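Local coordinates for uric acid degradation bifunctional protein PucL (Bacillus subtilis, PDB 6A4M) that probably catalyses the oxidation of urate to 5-hydroxyisourate and, through a second activity, the decarboxylation of 2-oxo-4-hydroxy-4-carboxy-5-ureidoimidazoline to allantoin, at residues D97-S100 with H101-T104; Y204-T207 with N208-Y211; A212-P215 with A216-V219. All blocks are in the same frame, centred on the assembly; numbering follows the deposited sequence.

Contact 1. Residues D97-S100 with H101-T104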
loop_
_atom_site.group_PDB
_atom_site.type_symbol
_atom_site.label_atom_id
_atom_site.label_comp_id
_atom_site.label_asym_id
_atom_site.label_seq_id
_atom_site.Cartn_x
_atom_site.Cartn_y
_atom_site.Cartn_z
ATOM N N ASP A 97 7.755 -23.780 -9.139
ATOM C CA ASP A 97 8.855 -24.476 -9.818
ATOM C C ASP A 97 9.509 -25.599 -9.001
ATOM O O ASP A 97 10.067 -26.525 -9.594
ATOM C CB ASP A 97 9.934 -23.480 -10.274
ATOM C CG ASP A 97 9.487 -22.610 -11.447
ATOM O OD1 ASP A 97 8.512 -22.960 -12.144
ATOM O OD2 ASP A 97 10.134 -21.568 -11.682
ATOM N N THR A 98 9.454 -25.527 -7.666
ATOM C CA THR A 98 10.094 -26.544 -6.800
ATOM C C THR A 98 9.142 -27.541 -6.108
ATOM O O THR A 98 9.611 -28.532 -5.547
ATOM C CB THR A 98 11.009 -25.892 -5.737
ATOM O OG1 THR A 98 10.239 -25.057 -4.864
ATOM C CG2 THR A 98 12.103 -25.067 -6.408
ATOM N N TYR A 99 7.832 -27.284 -6.148
ATOM C CA TYR A 99 6.816 -28.202 -5.613
ATOM C C TYR A 99 5.847 -28.594 -6.736
ATOM O O TYR A 99 5.053 -27.766 -7.192
ATOM C CB TYR A 99 6.046 -27.542 -4.467
ATOM C CG TYR A 99 6.872 -27.267 -3.224
ATOM C CD1 TYR A 99 7.657 -26.115 -3.118
ATOM C CD2 TYR A 99 6.857 -28.152 -2.141
ATOM C CE1 TYR A 99 8.409 -25.858 -1.979
ATOM C CE2 TYR A 99 7.608 -27.903 -0.997
ATOM C CZ TYR A 99 8.381 -26.753 -0.919
ATOM O OH TYR A 99 9.125 -26.499 0.211
ATOM N N SER A 100 5.910 -29.854 -7.169
ATOM C CA SER A 100 5.178 -30.316 -8.360
ATOM C C SER A 100 3.667 -30.454 -8.171
ATOM O O SER A 100 2.897 -30.109 -9.072
ATOM C CB SER A 100 5.746 -31.649 -8.848
ATOM O OG SER A 100 5.749 -32.621 -7.816
ATOM N N HIS A 101 3.252 -30.964 -7.012
ATOM C CA HIS A 101 1.827 -31.212 -6.728
ATOM C C HIS A 101 1.012 -29.937 -6.492
ATOM O O HIS A 101 -0.213 -29.955 -6.617
ATOM C CB HIS A 101 1.678 -32.167 -5.541
ATOM C CG HIS A 101 2.242 -33.529 -5.800
ATOM N ND1 HIS A 101 3.378 -33.996 -5.176
ATOM C CD2 HIS A 101 1.841 -34.513 -6.640
ATOM C CE1 HIS A 101 3.645 -35.216 -5.608
ATOM N NE2 HIS A 101 2.726 -35.553 -6.497
ATOM N N MET A 102 1.692 -28.845 -6.149
ATOM C CA MET A 102 1.069 -27.531 -6.001
ATOM C C MET A 102 0.617 -26.985 -7.356
ATOM O O MET A 102 1.423 -26.872 -8.280
ATOM C CB MET A 102 2.073 -26.564 -5.370
ATOM C CG MET A 102 1.537 -25.177 -5.059
ATOM S SD MET A 102 2.864 -24.038 -4.634
ATOM C CE MET A 102 3.592 -24.871 -3.223
ATOM N N ASP A 103 -0.669 -26.644 -7.456
ATOM C CA ASP A 103 -1.259 -26.065 -8.674
ATOM C C ASP A 103 -1.555 -24.562 -8.554
ATOM O O ASP A 103 -1.380 -23.821 -9.522
ATOM C CB ASP A 103 -2.547 -26.816 -9.043
ATOM C CG ASP A 103 -2.312 -28.302 -9.303
ATOM O OD1 ASP A 103 -1.236 -28.670 -9.823
ATOM O OD2 ASP A 103 -3.211 -29.109 -8.986
ATOM N N THR A 104 -2.012 -24.126 -7.379
ATOM C CA THR A 104 -2.369 -22.728 -7.123
ATOM C C THR A 104 -1.588 -22.190 -5.922
ATOM O O THR A 104 -1.244 -22.946 -5.007
ATOM C CB THR A 104 -3.879 -22.594 -6.830
ATOM O OG1 THR A 104 -4.625 -23.343 -7.795
ATOM C CG2 THR A 104 -4.329 -21.135 -6.889
#

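Contact 2. Residues Y204-T207 with N208-Y211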
loop_
_atom_site.group_PDB
_atom_site.type_symbol
_atom_site.label_atom_id
_atom_site.label_comp_id
_atom_site.label_asym_id
_atom_site.label_seq_id
_atom_site.Cartn_x
_atom_site.Cartn_y
_atom_site.Cartn_z
ATOM N N TYR A 204 -2.061 -3.103 -12.393
ATOM C CA TYR A 204 -1.256 -2.702 -13.544
ATOM C C TYR A 204 -1.786 -3.369 -14.811
ATOM O O TYR A 204 -2.245 -4.509 -14.771
ATOM C CB TYR A 204 0.203 -3.115 -13.361
ATOM C CG TYR A 204 0.958 -2.387 -12.276
ATOM C CD1 TYR A 204 0.842 -2.766 -10.937
ATOM C CD2 TYR A 204 1.823 -1.339 -12.588
ATOM C CE1 TYR A 204 1.556 -2.111 -9.942
ATOM C CE2 TYR A 204 2.539 -0.679 -11.600
ATOM C CZ TYR A 204 2.401 -1.066 -10.281
ATOM O OH TYR A 204 3.116 -0.417 -9.304
ATOM N N GLU A 205 -1.711 -2.649 -15.929
ATOM C CA GLU A 205 -1.965 -3.232 -17.250
ATOM C C GLU A 205 -0.899 -4.291 -17.536
ATOM O O GLU A 205 -1.213 -5.410 -17.938
ATOM C CB GLU A 205 -1.938 -2.150 -18.338
ATOM C CG GLU A 205 -2.505 -2.591 -19.686
ATOM C CD GLU A 205 -2.078 -1.699 -20.843
ATOM O OE1 GLU A 205 -1.685 -0.533 -20.614
ATOM O OE2 GLU A 205 -2.135 -2.169 -21.999
ATOM N N ASN A 206 0.356 -3.916 -17.304
ATOM C CA ASN A 206 1.505 -4.801 -17.476
ATOM C C ASN A 206 2.019 -5.232 -16.104
ATOM O O ASN A 206 2.528 -4.418 -15.335
ATOM C CB ASN A 206 2.593 -4.084 -18.283
ATOM C CG ASN A 206 2.226 -3.937 -19.753
ATOM O OD1 ASN A 206 1.637 -4.840 -20.355
ATOM N ND2 ASN A 206 2.573 -2.797 -20.339
ATOM N N THR A 207 1.893 -6.523 -15.816
ATOM C CA THR A 207 2.116 -7.057 -14.470
ATOM C C THR A 207 3.593 -6.968 -14.009
ATOM O O THR A 207 3.868 -6.908 -12.808
ATOM C CB THR A 207 1.540 -8.499 -14.361
ATOM O OG1 THR A 207 1.088 -8.747 -13.027
ATOM C CG2 THR A 207 2.551 -9.569 -14.778
ATOM N N ASN A 208 4.521 -6.963 -14.968
ATOM C CA ASN A 208 5.954 -6.726 -14.713
ATOM C C ASN A 208 6.295 -5.318 -14.204
ATOM O O ASN A 208 7.314 -5.139 -13.535
ATOM C CB ASN A 208 6.791 -7.013 -15.974
ATOM C CG ASN A 208 6.890 -8.498 -16.301
ATOM O OD1 ASN A 208 6.287 -9.352 -15.643
ATOM N ND2 ASN A 208 7.660 -8.812 -17.337
ATOM N N ASP A 209 5.459 -4.329 -14.522
ATOM C CA ASP A 209 5.654 -2.954 -14.031
ATOM C C ASP A 209 5.526 -2.845 -12.509
ATOM O O ASP A 209 6.045 -1.904 -11.907
ATOM C CB ASP A 209 4.646 -1.993 -14.674
ATOM C CG ASP A 209 4.797 -1.885 -16.183
ATOM O OD1 ASP A 209 5.700 -2.523 -16.765
ATOM O OD2 ASP A 209 3.999 -1.147 -16.794
ATOM N N SER A 210 4.822 -3.800 -11.902
ATOM C CA SER A 210 4.652 -3.873 -10.454
ATOM C C SER A 210 5.929 -4.146 -9.647
ATOM O O SER A 210 5.980 -3.789 -8.471
ATOM C CB SER A 210 3.613 -4.949 -10.118
ATOM O OG SER A 210 3.259 -4.907 -8.754
ATOM N N TYR A 211 6.944 -4.766 -10.254
ATOM C CA TYR A 211 8.139 -5.221 -9.507
ATOM C C TYR A 211 9.279 -4.191 -9.466
ATOM O O TYR A 211 10.285 -4.420 -8.790
ATOM C CB TYR A 211 8.658 -6.570 -10.050
ATOM C CG TYR A 211 7.558 -7.533 -10.459
ATOM C CD1 TYR A 211 6.437 -7.734 -9.643
ATOM C CD2 TYR A 211 7.624 -8.231 -11.666
ATOM C CE1 TYR A 211 5.418 -8.596 -10.022
ATOM C CE2 TYR A 211 6.612 -9.101 -12.048
ATOM C CZ TYR A 211 5.508 -9.276 -11.225
ATOM O OH TYR A 211 4.495 -10.133 -11.591
#

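Contact 3. Residues A212-P215 with A216-V219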
loop_
_atom_site.group_PDB
_atom_site.type_symbol
_atom_site.label_atom_id
_atom_site.label_comp_id
_atom_site.label_asym_id
_atom_site.label_seq_id
_atom_site.Cartn_x
_atom_site.Cartn_y
_atom_site.Cartn_z
ATOM N N ALA A 212 9.119 -3.074 -10.184
ATOM C CA ALA A 212 10.083 -1.961 -10.183
ATOM C C ALA A 212 11.485 -2.326 -10.696
ATOM O O ALA A 212 12.480 -1.739 -10.258
ATOM C CB ALA A 212 10.169 -1.330 -8.794
ATOM N N SER A 213 11.558 -3.283 -11.622
ATOM C CA SER A 213 12.827 -3.626 -12.267
ATOM C C SER A 213 13.201 -2.469 -13.189
ATOM O O SER A 213 14.334 -1.988 -13.153
ATOM C CB SER A 213 12.727 -4.945 -13.039
ATOM O OG SER A 213 14.017 -5.482 -13.271
ATOM N N ASP A 214 12.237 -2.045 -14.008
ATOM C CA ASP A 214 12.229 -0.704 -14.588
ATOM C C ASP A 214 11.538 0.180 -13.535
ATOM O O ASP A 214 10.311 0.133 -13.410
ATOM C CB ASP A 214 11.467 -0.681 -15.924
ATOM C CG ASP A 214 11.466 0.704 -16.601
ATOM O OD1 ASP A 214 12.005 1.684 -16.035
ATOM O OD2 ASP A 214 10.913 0.809 -17.719
ATOM N N PRO A 215 12.317 0.971 -12.762
ATOM C CA PRO A 215 11.701 1.715 -11.649
ATOM C C PRO A 215 10.737 2.839 -12.064
ATOM O O PRO A 215 9.844 3.187 -11.289
ATOM C CB PRO A 215 12.908 2.295 -10.888
ATOM C CG PRO A 215 14.128 1.712 -11.522
ATOM C CD PRO A 215 13.739 1.325 -12.910
ATOM N N ALA A 216 10.911 3.384 -13.270
ATOM C CA ALA A 216 10.046 4.457 -13.786
ATOM C C ALA A 216 8.585 4.043 -14.014
ATOM O O ALA A 216 7.703 4.907 -14.059
ATOM C CB ALA A 216 10.630 5.026 -15.072
ATOM N N ARG A 217 8.339 2.739 -14.162
ATOM C CA ARG A 217 6.991 2.191 -14.358
ATOM C C ARG A 217 6.340 1.656 -13.066
ATOM O O ARG A 217 5.251 1.087 -13.115
ATOM C CB ARG A 217 7.041 1.092 -15.429
ATOM C CG ARG A 217 7.751 1.544 -16.706
ATOM C CD ARG A 217 7.606 0.585 -17.882
ATOM N NE ARG A 217 6.213 0.274 -18.212
ATOM C CZ ARG A 217 5.337 1.118 -18.765
ATOM N NH1 ARG A 217 5.672 2.368 -19.091
ATOM N NH2 ARG A 217 4.096 0.698 -19.004
ATOM N N TYR A 218 6.989 1.861 -11.920
ATOM C CA TYR A 218 6.453 1.437 -10.627
ATOM C C TYR A 218 5.575 2.530 -10.019
ATOM O O TYR A 218 5.944 3.710 -10.038
ATOM C CB TYR A 218 7.601 1.128 -9.669
ATOM C CG TYR A 218 7.184 0.650 -8.291
ATOM C CD1 TYR A 218 6.627 -0.616 -8.109
ATOM C CD2 TYR A 218 7.378 1.451 -7.162
ATOM C CE1 TYR A 218 6.263 -1.063 -6.845
ATOM C CE2 TYR A 218 7.018 1.008 -5.896
ATOM C CZ TYR A 218 6.461 -0.248 -5.744
ATOM O OH TYR A 218 6.103 -0.703 -4.498
ATOM N N VAL A 219 4.426 2.121 -9.479
ATOM C CA VAL A 219 3.532 3.010 -8.737
ATOM C C VAL A 219 3.746 2.766 -7.244
ATOM O O VAL A 219 3.348 1.727 -6.713
ATOM C CB VAL A 219 2.053 2.769 -9.114
ATOM C CG1 VAL A 219 1.144 3.757 -8.390
ATOM C CG2 VAL A 219 1.874 2.870 -10.627
#

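Contact 1. Residues D97-S100 with H101-T104
Y99 and M102 meet where the chain leaves the helix 84-98, and their contact is the apolar part of this local turn. The terminal methyl of M102 comes up beside the base of the tyrosine side chain, with CE of M102 3.8 Å from CB of Y99 and 4.1 Å from CG of Y99. It approaches the ring at a slant, and the phenol end runs on away from the methionine. The bend near the end of the M102 chain (chi3 -59°) folds the methyl back onto Y99. The M102 side chain also rests on F95 and L96 of that helix, while Y99 touches S67 of the helix 64-78.

Backbone geometry explains why these two residues are neighbours. Y99 is the first residue to depart from helical torsions, and S100 and H101 then carry the two central conformations of a type I beta turn, bringing CA of Y99 to 5.8 Å from CA of M102. The usual closing bond is not made: O of Y99 and N of M102 stand 3.7 Å apart. In the tunnelling fold expected of uricases, helices pack on one face of an antiparallel sheet, and this turn takes the chain from the helix 84-98 into the strand 104-121. The carbonyl O of M102 accepts a bond from NH2 of R148, on the strand 139-148.

The other side-chain contact, between S100 and H101, is a proximity without a hydrogen bond. OG of S100 sits over one face of the imidazole, displaced toward its rim, 3.8 Å from ND1 of H101. A chi1 of 55° holds the hydroxyl between the serine's own N and carbonyl carbon. OG of S100 also lies 3.1 Å from N of H101, but at too poor an angle to bond.

Contact 2. Residues Y204-T207 with N208-Y211
The ring of Y204 lies against the D209-S210 backbone, with CB of S210 over one face in a CH-pi contact, 3.9 Å from the ring centroid and 30° off the normal. CD2 of Y204 touches CB of D209 at 3.6 Å, and the carboxylate plane stands nearly perpendicular to the ring. The phenol OH is satisfied beyond this turn, by the backbone N of V219. With an alanine here, CB of S210 would probably lose its aromatic partner and the V219 amide its phenol acceptor.

Two backbone carbonyls take the amides of D209 and S210. O of N206 accepts from N of D209 at 3.0 Å, with an N-H...O angle of 146°. O of T207 receives a weak bond from N of S210 at 3.4 Å. These i to i+3 bonds, with helical torsions from N208 to Y211, make a short run of overlapping turns. It leads from the strand 194-204 toward the helix 221-233, a strand-to-helix connection within the tunnelling fold expected of uricases. O of T207 has another neighbour as well: it lies 3.3 Å above one face of the Y211 ring, set toward its rim near CZ. That ring also stacks on H89.

The D209 carboxylate is buried, and its charge is met by R217, whose NH2 forms a salt bridge with OD2. OD1 is hydrogen-bonded too, to a partner outside this turn. With chi1 at -63°, CG of D209 is beside its own backbone N, and the carboxylate runs alongside the N206 side chain, OD2 of D209 3.6 Å from CB of N206.

Contact 3. Residues A212-P215 with A216-V219
From P215 to R217 the backbone winds in a 3-10 segment, its last turn closed by N of Y218 on O of P215 at 3.2 Å with an N-H...O angle of 161°, and its first by a weak bond from N of R217 to O of D214. D214 leads into that segment with its side chain as well. CG is anti to the backbone N (chi1 -178°), which turns OD1 of D214 back toward the amide of A216, and the weak 3.4 Å bond from N of A216 to that oxygen forms an Asx turn.

The other carboxylate oxygen meets R217 at its methylenes and not at its charge: OD2 of D214 is 3.3 Å from CD of R217 but 4.8 Å from NE of R217, a separation at which any attraction is likely to be only long-range and electrostatic. The two side chains cross, their carboxylate and guanidinium planes 44° apart. The guanidinium's firmer partner is D209, in the preceding turn.

A212 and Y218 supply the apolar side. CB of A212 presses against the root of the tyrosine ring, 3.6 Å from CG of Y218, at a slant to the ring plane. CB of Y218 also lies 3.4 Å from O of P215, roughly at a right angle to its contact with the alanine methyl.

The far end of Y218 bonds to E85, on the helix 84-98, and to R32, while A212 rests on T82 and T83 just before that helix. V219, at the approach to the helix 221-233, lies against F255, in a loop, and against W202 of the strand 194-204.

Contact 1 stands apart at the surface, its centre about 28 Å from the centre of the chain, with its nearest atoms about 13 Å from contact 2 and about 17 Å from contact 3. It takes the chain from a helix into a strand, whereas contacts 2 and 3 divide the single connection from the strand 194-204 to the helix 221-233, lie partly buried and touch each other. Their chemistry differs accordingly. The surface turn relies on one apolar contact and has no internal hydrogen bond across it; the two inner ones are built on i to i+3 backbone bonds. Both also place a buried tyrosine whose hydroxyl is bonded outside its own turn.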